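Local coordinates for alpha-galactosidase (Umbelopsis vinacea, PDB 3A5V), which probably hydrolyses terminal alpha-galactosyl groups from oligosaccharides and related conjugates, as a tetrameric glycoside hydrolase of family 27, at residues A6-M11 and V293-S298; W184-D189 and G235-D240; L239-V244 and P267-N272. One frame throughout, in Å; residues are numbered along the deposited sequence.

Contact 1: residues A6-M11 and V293-S298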
loop_
_atom_site.group_PDB
_atom_site.type_symbol
_atom_site.label_atom_id
_atom_site.label_comp_id
_atom_site.label_asym_id
_atom_site.label_seq_id
_atom_site.Cartn_x
_atom_site.Cartn_y
_atom_site.Cartn_z
ATOM N N ALA A 6 -25.708 -13.054 17.740
ATOM C CA ALA A 6 -25.646 -11.701 17.138
ATOM C C ALA A 6 -26.541 -11.560 15.897
ATOM O O ALA A 6 -26.147 -10.952 14.880
ATOM C CB ALA A 6 -24.180 -11.285 16.832
ATOM N N ILE A 7 -27.762 -12.104 15.989
ATOM C CA ILE A 7 -28.740 -11.978 14.891
ATOM C C ILE A 7 -29.023 -10.485 14.657
ATOM O O ILE A 7 -29.201 -10.037 13.521
ATOM C CB ILE A 7 -30.063 -12.725 15.229
ATOM C CG1 ILE A 7 -29.812 -14.204 15.554
ATOM C CG2 ILE A 7 -31.097 -12.562 14.117
ATOM C CD1 ILE A 7 -29.120 -14.966 14.473
ATOM N N THR A 8 -29.080 -9.747 15.763
ATOM C CA THR A 8 -28.998 -8.292 15.784
ATOM C C THR A 8 -27.657 -7.983 16.481
ATOM O O THR A 8 -27.067 -8.884 17.113
ATOM C CB THR A 8 -30.140 -7.671 16.614
ATOM O OG1 THR A 8 -30.111 -8.223 17.936
ATOM C CG2 THR A 8 -31.510 -7.935 15.973
ATOM N N PRO A 9 -27.153 -6.737 16.360
ATOM C CA PRO A 9 -25.909 -6.423 17.060
ATOM C C PRO A 9 -25.992 -6.679 18.575
ATOM O O PRO A 9 -27.028 -6.393 19.193
ATOM C CB PRO A 9 -25.701 -4.920 16.778
ATOM C CG PRO A 9 -26.431 -4.688 15.445
ATOM C CD PRO A 9 -27.647 -5.610 15.547
ATOM N N GLN A 10 -24.917 -7.206 19.163
ATOM C CA GLN A 10 -24.884 -7.426 20.626
ATOM C C GLN A 10 -24.914 -6.101 21.412
ATOM O O GLN A 10 -24.466 -5.066 20.922
ATOM C CB GLN A 10 -23.667 -8.271 21.046
ATOM C CG GLN A 10 -22.273 -7.605 20.808
ATOM C CD GLN A 10 -21.629 -7.935 19.446
ATOM O OE1 GLN A 10 -22.313 -8.125 18.433
ATOM N NE2 GLN A 10 -20.298 -7.976 19.425
ATOM N N MET A 11 -25.463 -6.149 22.624
ATOM C CA MET A 11 -25.495 -4.997 23.509
ATOM C C MET A 11 -25.001 -5.449 24.877
ATOM O O MET A 11 -25.235 -6.589 25.285
ATOM C CB MET A 11 -26.916 -4.428 23.614
ATOM C CG MET A 11 -27.543 -3.992 22.277
ATOM S SD MET A 11 -29.285 -3.506 22.424
ATOM C CE MET A 11 -29.188 -2.154 23.631
ATOM N N VAL A 293 -33.793 1.020 16.436
ATOM C CA VAL A 293 -33.125 1.205 15.133
ATOM C C VAL A 293 -31.940 0.240 15.003
ATOM O O VAL A 293 -31.786 -0.433 13.980
ATOM C CB VAL A 293 -32.650 2.683 14.924
ATOM C CG1 VAL A 293 -31.674 2.787 13.721
ATOM C CG2 VAL A 293 -33.857 3.608 14.746
ATOM N N ASN A 294 -31.108 0.180 16.046
ATOM C CA ASN A 294 -29.954 -0.727 16.081
ATOM C C ASN A 294 -30.396 -2.190 15.969
ATOM O O ASN A 294 -29.764 -3.002 15.284
ATOM C CB ASN A 294 -29.136 -0.488 17.375
ATOM C CG ASN A 294 -27.886 -1.393 17.475
ATOM O OD1 ASN A 294 -27.885 -2.381 18.206
ATOM N ND2 ASN A 294 -26.819 -1.038 16.748
ATOM N N GLN A 295 -31.525 -2.494 16.604
ATOM C CA GLN A 295 -32.028 -3.869 16.707
ATOM C C GLN A 295 -33.047 -4.193 15.611
ATOM O O GLN A 295 -33.707 -5.237 15.659
ATOM C CB GLN A 295 -32.647 -4.074 18.100
ATOM C CG GLN A 295 -31.606 -3.927 19.223
ATOM C CD GLN A 295 -30.556 -5.032 19.186
ATOM O OE1 GLN A 295 -30.881 -6.208 19.381
ATOM N NE2 GLN A 295 -29.287 -4.665 18.915
ATOM N N ASP A 296 -33.169 -3.304 14.629
ATOM C CA ASP A 296 -34.160 -3.475 13.549
ATOM C C ASP A 296 -34.037 -4.788 12.761
ATOM O O ASP A 296 -32.936 -5.197 12.372
ATOM C CB ASP A 296 -34.113 -2.287 12.576
ATOM C CG ASP A 296 -35.129 -2.421 11.463
ATOM O OD1 ASP A 296 -36.320 -2.138 11.706
ATOM O OD2 ASP A 296 -34.738 -2.845 10.354
ATOM N N SER A 297 -35.182 -5.414 12.481
ATOM C CA SER A 297 -35.223 -6.723 11.802
ATOM C C SER A 297 -34.716 -6.763 10.358
ATOM O O SER A 297 -34.431 -7.847 9.834
ATOM C CB SER A 297 -36.642 -7.323 11.888
ATOM O OG SER A 297 -37.548 -6.504 11.176
ATOM N N SER A 298 -34.594 -5.610 9.702
ATOM C CA SER A 298 -33.981 -5.576 8.371
ATOM C C SER A 298 -32.456 -5.657 8.405
ATOM O O SER A 298 -31.837 -5.844 7.360
ATOM C CB SER A 298 -34.434 -4.344 7.575
ATOM O OG SER A 298 -35.834 -4.413 7.370
HETATM O O HOH W 1 -28.677 -7.704 21.217
#
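T8 and P9, in the loop that leads into the first strand of the (beta/alpha)8 barrel, dock against the C-terminal end of helix 288-294 through the side chains of N294 and Q295. The example illustrates how one primary amide can fasten a loop to the end of a helix. Q295 is the first residue to leave helical backbone angles, and a bend in its side chain (chi2 -66°) turns the amide into the loop. The side chains of T8 and Q295 cross at about a right angle: T8 OG1 donates to Q295 OE1 over 2.6 Å, from 36° above the carbonyl plane and not from a lone-pair direction. The nitrogen end works differently. Q295 NE2 gives a nearly straight bond (164°) of 2.9 Å to P9 O, meeting that carbonyl in its plane and on a lone pair, while a second bond, 2.8 Å long, runs from Q295 NE2 to N294 OD1. Both acceptors lie close to the plane of the amide, which fixes its rotation. M11 completes the setting from one face, its SD lying 3.7 Å from Q295 NE2, whereas P9 CD approaches from the other face. With an alanine at Q295, T8 OG1 and P9 O would probably lose their shared partner and M11 SD the flat surface beneath it, leaving the loop less firmly tied to the helix end. N294 is anchored independently, because its ND2 bonds to the backbone oxygens of A262 and S266. P9 and N294 meet from opposite directions, the proline ring resting against the asparagine amide with P9 CB 3.6 Å from N294 OD1 and P9 CD 3.4 Å from the backbone N294 O.

Contact 2: residues W184-D189 and G235-D240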
loop_
_atom_site.group_PDB
_atom_site.type_symbol
_atom_site.label_atom_id
_atom_site.label_comp_id
_atom_site.label_asym_id
_atom_site.label_seq_id
_atom_site.Cartn_x
_atom_site.Cartn_y
_atom_site.Cartn_z
ATOM N N TRP A 184 -16.457 -7.474 14.209
ATOM C CA TRP A 184 -15.040 -7.147 14.052
ATOM C C TRP A 184 -14.852 -5.643 14.214
ATOM O O TRP A 184 -15.511 -4.844 13.542
ATOM C CB TRP A 184 -14.482 -7.644 12.696
ATOM C CG TRP A 184 -15.447 -7.446 11.584
ATOM C CD1 TRP A 184 -15.610 -6.311 10.818
ATOM C CD2 TRP A 184 -16.454 -8.371 11.157
ATOM N NE1 TRP A 184 -16.647 -6.496 9.929
ATOM C CE2 TRP A 184 -17.182 -7.748 10.116
ATOM C CE3 TRP A 184 -16.807 -9.679 11.547
ATOM C CZ2 TRP A 184 -18.237 -8.392 9.442
ATOM C CZ3 TRP A 184 -17.870 -10.313 10.890
ATOM C CH2 TRP A 184 -18.572 -9.667 9.850
ATOM N N ARG A 185 -13.989 -5.269 15.152
ATOM C CA ARG A 185 -13.494 -3.898 15.240
ATOM C C ARG A 185 -12.943 -3.452 13.892
ATOM O O ARG A 185 -12.208 -4.200 13.212
ATOM C CB ARG A 185 -12.441 -3.785 16.349
ATOM C CG ARG A 185 -13.083 -3.853 17.780
ATOM C CD ARG A 185 -13.622 -2.438 18.235
ATOM N NE ARG A 185 -12.516 -1.502 18.086
ATOM C CZ ARG A 185 -11.477 -1.421 18.917
ATOM N NH1 ARG A 185 -11.447 -2.132 20.047
ATOM N NH2 ARG A 185 -10.464 -0.613 18.611
ATOM N N ILE A 186 -13.331 -2.250 13.476
ATOM C CA ILE A 186 -12.912 -1.750 12.157
ATOM C C ILE A 186 -11.831 -0.682 12.222
ATOM O O ILE A 186 -11.314 -0.271 11.184
ATOM C CB ILE A 186 -14.109 -1.193 11.355
ATOM C CG1 ILE A 186 -14.733 -0.012 12.127
ATOM C CG2 ILE A 186 -15.110 -2.343 11.071
ATOM C CD1 ILE A 186 -15.529 0.939 11.267
ATOM N N SER A 187 -11.506 -0.220 13.428
ATOM C CA SER A 187 -10.605 0.924 13.587
ATOM C C SER A 187 -9.815 0.807 14.883
ATOM O O SER A 187 -10.129 -0.029 15.733
ATOM C CB SER A 187 -11.448 2.226 13.587
ATOM O OG SER A 187 -12.117 2.351 14.823
ATOM N N GLY A 188 -8.795 1.654 15.035
ATOM C CA GLY A 188 -8.180 1.893 16.338
ATOM C C GLY A 188 -9.196 2.379 17.377
ATOM O O GLY A 188 -10.303 2.822 17.026
ATOM N N ASP A 189 -8.827 2.279 18.656
ATOM C CA ASP A 189 -9.779 2.493 19.755
ATOM C C ASP A 189 -10.311 3.920 19.759
ATOM O O ASP A 189 -9.565 4.876 19.548
ATOM C CB ASP A 189 -9.141 2.243 21.134
ATOM C CG ASP A 189 -8.460 0.891 21.263
ATOM O OD1 ASP A 189 -8.523 0.025 20.354
ATOM O OD2 ASP A 189 -7.831 0.700 22.323
ATOM N N GLY A 235 -22.998 -10.795 11.720
ATOM C CA GLY A 235 -21.637 -10.425 11.286
ATOM C C GLY A 235 -21.526 -8.912 11.096
ATOM O O GLY A 235 -21.739 -8.385 9.992
ATOM N N TRP A 236 -21.148 -8.230 12.169
ATOM C CA TRP A 236 -21.251 -6.767 12.256
ATOM C C TRP A 236 -19.905 -6.046 12.282
ATOM O O TRP A 236 -18.961 -6.532 12.893
ATOM C CB TRP A 236 -21.984 -6.392 13.560
ATOM C CG TRP A 236 -23.314 -7.094 13.700
ATOM C CD1 TRP A 236 -23.618 -8.104 14.553
ATOM C CD2 TRP A 236 -24.491 -6.838 12.937
ATOM N NE1 TRP A 236 -24.918 -8.501 14.383
ATOM C CE2 TRP A 236 -25.482 -7.757 13.382
ATOM C CE3 TRP A 236 -24.799 -5.950 11.894
ATOM C CZ2 TRP A 236 -26.776 -7.785 12.851
ATOM C CZ3 TRP A 236 -26.096 -5.980 11.346
ATOM C CH2 TRP A 236 -27.073 -6.885 11.840
ATOM N N ASN A 237 -19.868 -4.834 11.725
ATOM C CA ASN A 237 -18.768 -3.886 11.978
ATOM C C ASN A 237 -18.891 -3.344 13.404
ATOM O O ASN A 237 -19.994 -3.020 13.848
ATOM C CB ASN A 237 -18.803 -2.721 10.960
ATOM C CG ASN A 237 -18.654 -3.211 9.514
ATOM O OD1 ASN A 237 -17.728 -3.965 9.189
ATOM N ND2 ASN A 237 -19.575 -2.791 8.648
ATOM N N ASP A 238 -17.766 -3.272 14.116
ATOM C CA ASP A 238 -17.758 -2.843 15.514
ATOM C C ASP A 238 -16.998 -1.517 15.597
ATOM O O ASP A 238 -15.799 -1.448 15.269
ATOM C CB ASP A 238 -17.101 -3.941 16.375
ATOM C CG ASP A 238 -17.067 -3.614 17.874
ATOM O OD1 ASP A 238 -17.510 -2.527 18.307
ATOM O OD2 ASP A 238 -16.546 -4.469 18.623
ATOM N N LEU A 239 -17.698 -0.457 16.010
ATOM C CA LEU A 239 -17.110 0.874 16.056
ATOM C C LEU A 239 -16.472 1.189 17.420
ATOM O O LEU A 239 -16.111 2.335 17.683
ATOM C CB LEU A 239 -18.147 1.943 15.657
ATOM C CG LEU A 239 -18.437 2.175 14.162
ATOM C CD1 LEU A 239 -18.846 0.877 13.416
ATOM C CD2 LEU A 239 -19.519 3.260 13.990
ATOM N N ASP A 240 -16.322 0.154 18.256
ATOM C CA ASP A 240 -15.742 0.233 19.610
ATOM C C ASP A 240 -16.811 0.731 20.597
ATOM O O ASP A 240 -17.937 1.059 20.206
ATOM C CB ASP A 240 -14.442 1.082 19.674
ATOM C CG ASP A 240 -13.532 0.709 20.844
ATOM O OD1 ASP A 240 -13.831 -0.246 21.603
ATOM O OD2 ASP A 240 -12.487 1.368 21.007
HETATM O O HOH W 2 -13.433 -0.123 15.789
HETATM O O HOH W 3 -14.025 -2.898 21.692
#
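Parallel pairing of the sixth and seventh strands of the TIM barrel brings W184 and R185 beside N237 and D238, and the contact then runs on into the loops at the C-terminal mouth of the barrel. Three backbone bonds carry the pairing: W184 N to W236 O (3.0 Å), D238 N to W184 O, and I186 N to D238 O. The side chains of W184 and N237 share one face of the sheet. With CG lodged between the backbone N and the carbonyl carbon (chi1 40°), the W184 ring lies back across strand 236-238, so that W236 O stands 3.5 Å above its plane, over the ring centre. W184 NE1 donates to N237 OD1 at 2.8 Å, with ring and amide planes 78° apart.

On the other face, R185 bends at chi2 and chi3, crossing the D238 carboxylate at a slant, with CG and CD beside OD2, and laying its guanidinium flat on the carboxylate of D240. These two planes are only 10° apart, with D240 CG 3.5 Å above the guanidinium centre. The 3.4 Å pair of R185 NH1 and D240 OD1 is therefore an attraction of charges with no N-H aimed at the oxygen; one water links the two atoms. The in-plane edge makes a salt bridge, R185 NH2 to D189 OD1 at 2.7 Å, and meets a second water through NE, while NH2 also donates to S187 O. D240 OD2 is held by V190 N. One arginine thus serves two acids, by face and by edge, which probably helps to orient D189, whose side chain lies about 4 Å from a Tris molecule, probably taken up from the crystallisation liquor, at the barrel mouth where family 27 enzymes bind substrate.

Contact 3: residues L239-V244 and P267-N272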
loop_
_atom_site.group_PDB
_atom_site.type_symbol
_atom_site.label_atom_id
_atom_site.label_comp_id
_atom_site.label_asym_id
_atom_site.label_seq_id
_atom_site.Cartn_x
_atom_site.Cartn_y
_atom_site.Cartn_z
ATOM N N LEU A 239 -17.698 -0.457 16.010
ATOM C CA LEU A 239 -17.110 0.874 16.056
ATOM C C LEU A 239 -16.472 1.189 17.420
ATOM O O LEU A 239 -16.111 2.335 17.683
ATOM C CB LEU A 239 -18.147 1.943 15.657
ATOM C CG LEU A 239 -18.437 2.175 14.162
ATOM C CD1 LEU A 239 -18.846 0.877 13.416
ATOM C CD2 LEU A 239 -19.519 3.260 13.990
ATOM N N ASP A 240 -16.322 0.154 18.256
ATOM C CA ASP A 240 -15.742 0.233 19.610
ATOM C C ASP A 240 -16.811 0.731 20.597
ATOM O O ASP A 240 -17.937 1.059 20.206
ATOM C CB ASP A 240 -14.442 1.082 19.674
ATOM C CG ASP A 240 -13.532 0.709 20.844
ATOM O OD1 ASP A 240 -13.831 -0.246 21.603
ATOM O OD2 ASP A 240 -12.487 1.368 21.007
ATOM N N MET A 241 -16.442 0.773 21.872
ATOM C CA MET A 241 -17.380 0.986 22.974
ATOM C C MET A 241 -17.919 2.407 23.036
ATOM O O MET A 241 -17.296 3.345 22.527
ATOM C CB MET A 241 -16.684 0.662 24.301
ATOM C CG MET A 241 -16.237 -0.767 24.370
ATOM S SD MET A 241 -15.421 -1.182 25.916
ATOM C CE MET A 241 -13.866 -0.257 25.771
ATOM N N LEU A 242 -19.075 2.554 23.680
ATOM C CA LEU A 242 -19.702 3.851 23.879
ATOM C C LEU A 242 -19.054 4.586 25.060
ATOM O O LEU A 242 -18.929 4.016 26.142
ATOM C CB LEU A 242 -21.209 3.663 24.146
ATOM C CG LEU A 242 -21.984 3.113 22.935
ATOM C CD1 LEU A 242 -23.320 2.469 23.362
ATOM C CD2 LEU A 242 -22.203 4.186 21.850
ATOM N N GLU A 243 -18.679 5.844 24.840
ATOM C CA GLU A 243 -18.052 6.710 25.859
ATOM C C GLU A 243 -19.058 7.530 26.690
ATOM O O GLU A 243 -18.662 8.282 27.590
ATOM C CB GLU A 243 -17.050 7.669 25.184
ATOM C CG GLU A 243 -15.844 6.968 24.548
ATOM C CD GLU A 243 -14.739 6.618 25.549
ATOM O OE1 GLU A 243 -14.869 6.936 26.751
ATOM O OE2 GLU A 243 -13.722 6.034 25.119
ATOM N N VAL A 244 -20.348 7.386 26.381
ATOM C CA VAL A 244 -21.409 8.204 26.987
ATOM C C VAL A 244 -21.345 8.275 28.529
ATOM O O VAL A 244 -21.389 7.244 29.230
ATOM C CB VAL A 244 -22.809 7.736 26.545
ATOM C CG1 VAL A 244 -23.876 8.705 27.100
ATOM C CG2 VAL A 244 -22.889 7.639 24.994
ATOM N N PRO A 267 -22.226 -3.199 17.336
ATOM C CA PRO A 267 -22.473 -3.575 18.729
ATOM C C PRO A 267 -22.551 -2.308 19.581
ATOM O O PRO A 267 -21.813 -1.324 19.318
ATOM C CB PRO A 267 -21.210 -4.355 19.116
ATOM C CG PRO A 267 -20.690 -4.933 17.839
ATOM C CD PRO A 267 -21.127 -3.977 16.726
ATOM N N LEU A 268 -23.427 -2.329 20.595
ATOM C CA LEU A 268 -23.549 -1.215 21.538
ATOM C C LEU A 268 -23.074 -1.697 22.908
ATOM O O LEU A 268 -23.875 -2.191 23.738
ATOM C CB LEU A 268 -24.987 -0.699 21.611
ATOM C CG LEU A 268 -25.605 -0.202 20.280
ATOM C CD1 LEU A 268 -27.080 0.180 20.478
ATOM C CD2 LEU A 268 -24.808 0.952 19.630
ATOM N N ILE A 269 -21.764 -1.590 23.113
ATOM C CA ILE A 269 -21.125 -2.020 24.364
ATOM C C ILE A 269 -20.786 -0.782 25.173
ATOM O O ILE A 269 -19.968 0.053 24.750
ATOM C CB ILE A 269 -19.853 -2.904 24.115
ATOM C CG1 ILE A 269 -20.167 -4.120 23.199
ATOM C CG2 ILE A 269 -19.175 -3.329 25.480
ATOM C CD1 ILE A 269 -21.319 -5.036 23.665
ATOM N N LEU A 270 -21.441 -0.647 26.325
ATOM C CA LEU A 270 -21.214 0.484 27.222
ATOM C C LEU A 270 -19.807 0.446 27.829
ATOM O O LEU A 270 -19.382 -0.570 28.367
ATOM C CB LEU A 270 -22.296 0.533 28.322
ATOM C CG LEU A 270 -23.740 0.757 27.835
ATOM C CD1 LEU A 270 -24.748 0.440 28.955
ATOM C CD2 LEU A 270 -23.958 2.194 27.301
ATOM N N GLY A 271 -19.086 1.559 27.714
ATOM C CA GLY A 271 -17.687 1.626 28.167
ATOM C C GLY A 271 -17.625 2.728 29.212
ATOM O O GLY A 271 -16.789 3.635 29.117
ATOM N N ASN A 272 -18.551 2.654 30.171
ATOM C CA ASN A 272 -18.821 3.741 31.116
ATOM C C ASN A 272 -19.122 3.233 32.538
ATOM O O ASN A 272 -18.872 2.062 32.844
ATOM C CB ASN A 272 -19.986 4.613 30.599
ATOM C CG ASN A 272 -21.319 3.853 30.537
ATOM O OD1 ASN A 272 -21.392 2.650 30.831
ATOM N ND2 ASN A 272 -22.370 4.552 30.132
HETATM O O HOH W 4 -20.213 -0.169 21.175
#
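L242 takes strand 268-270 and the residue after it by both backbone groups: L242 N donates to I269 O at 2.9 Å, almost straight at 166°, and L242 O receives G271 N at 2.9 Å. The result is a single beta bridge, L242 with L270, by which the loop leaving the seventh strand of the (beta/alpha)8 barrel joins the eighth, within the beta-alpha-beta unit that runs through helix 251-263. The L242 side chain adds an apolar grip, since its CD1 touches both L268 CB and L270 CD2, each at 4.0 Å. M241, the preceding residue, packs instead on I269, CG to CG2 at 4.1 Å. Close to this methionine the backbone of G271 slips past without a side chain; a beta carbon there would collide with M241 CB. The next residue, N272, extends the hold by a side chain. Its CG sits between the backbone N and the carbonyl carbon (chi1 65°), and from there ND2 donates to V244 O at 3.0 Å, with the acceptor in the plane of the asparagine amide.

A second shell sets these groups in place. At the start of the bridge, one water gives its hydrogens to D240 O and P267 O and accepts from I269 N, 2.9 Å away. D240 O is also bonded by W261 NE1. At the far end, N246 ND2 binds both E243 OE1 and G271 O, tying the following loop to the strand.

The 239-244 loop is thereby wedged between strand and helices: L242 leans on H257, Y258 and W261 of helix 251-263, V244 on T281, I284 and I285 of helix 279-285, and strand 268-270 is bonded along its other side to strand 11-14.

All three contacts belong to the barrel domain, and together they join its last strands to the first and to its final helix. Along the chain, contacts 2 and 3 lie within the span of some 280 residues that contact 1 closes. Contact 2 joins strands 183-185 and 236-238; contact 3, sharing L239 and D240, links the exit of strand 236-238 to strand 268-270. Contact 1 fastens the entry to strand 11-14, which pairs with 268-270, to the end of helix 288-294. Centres of contacts 2 and 3 lie 11 Å apart, each 15 Å from contact 1. W236 NE1 and L268 N bond A6 O and Q10 O of contact 1, so the domain's start and end probably hold each other.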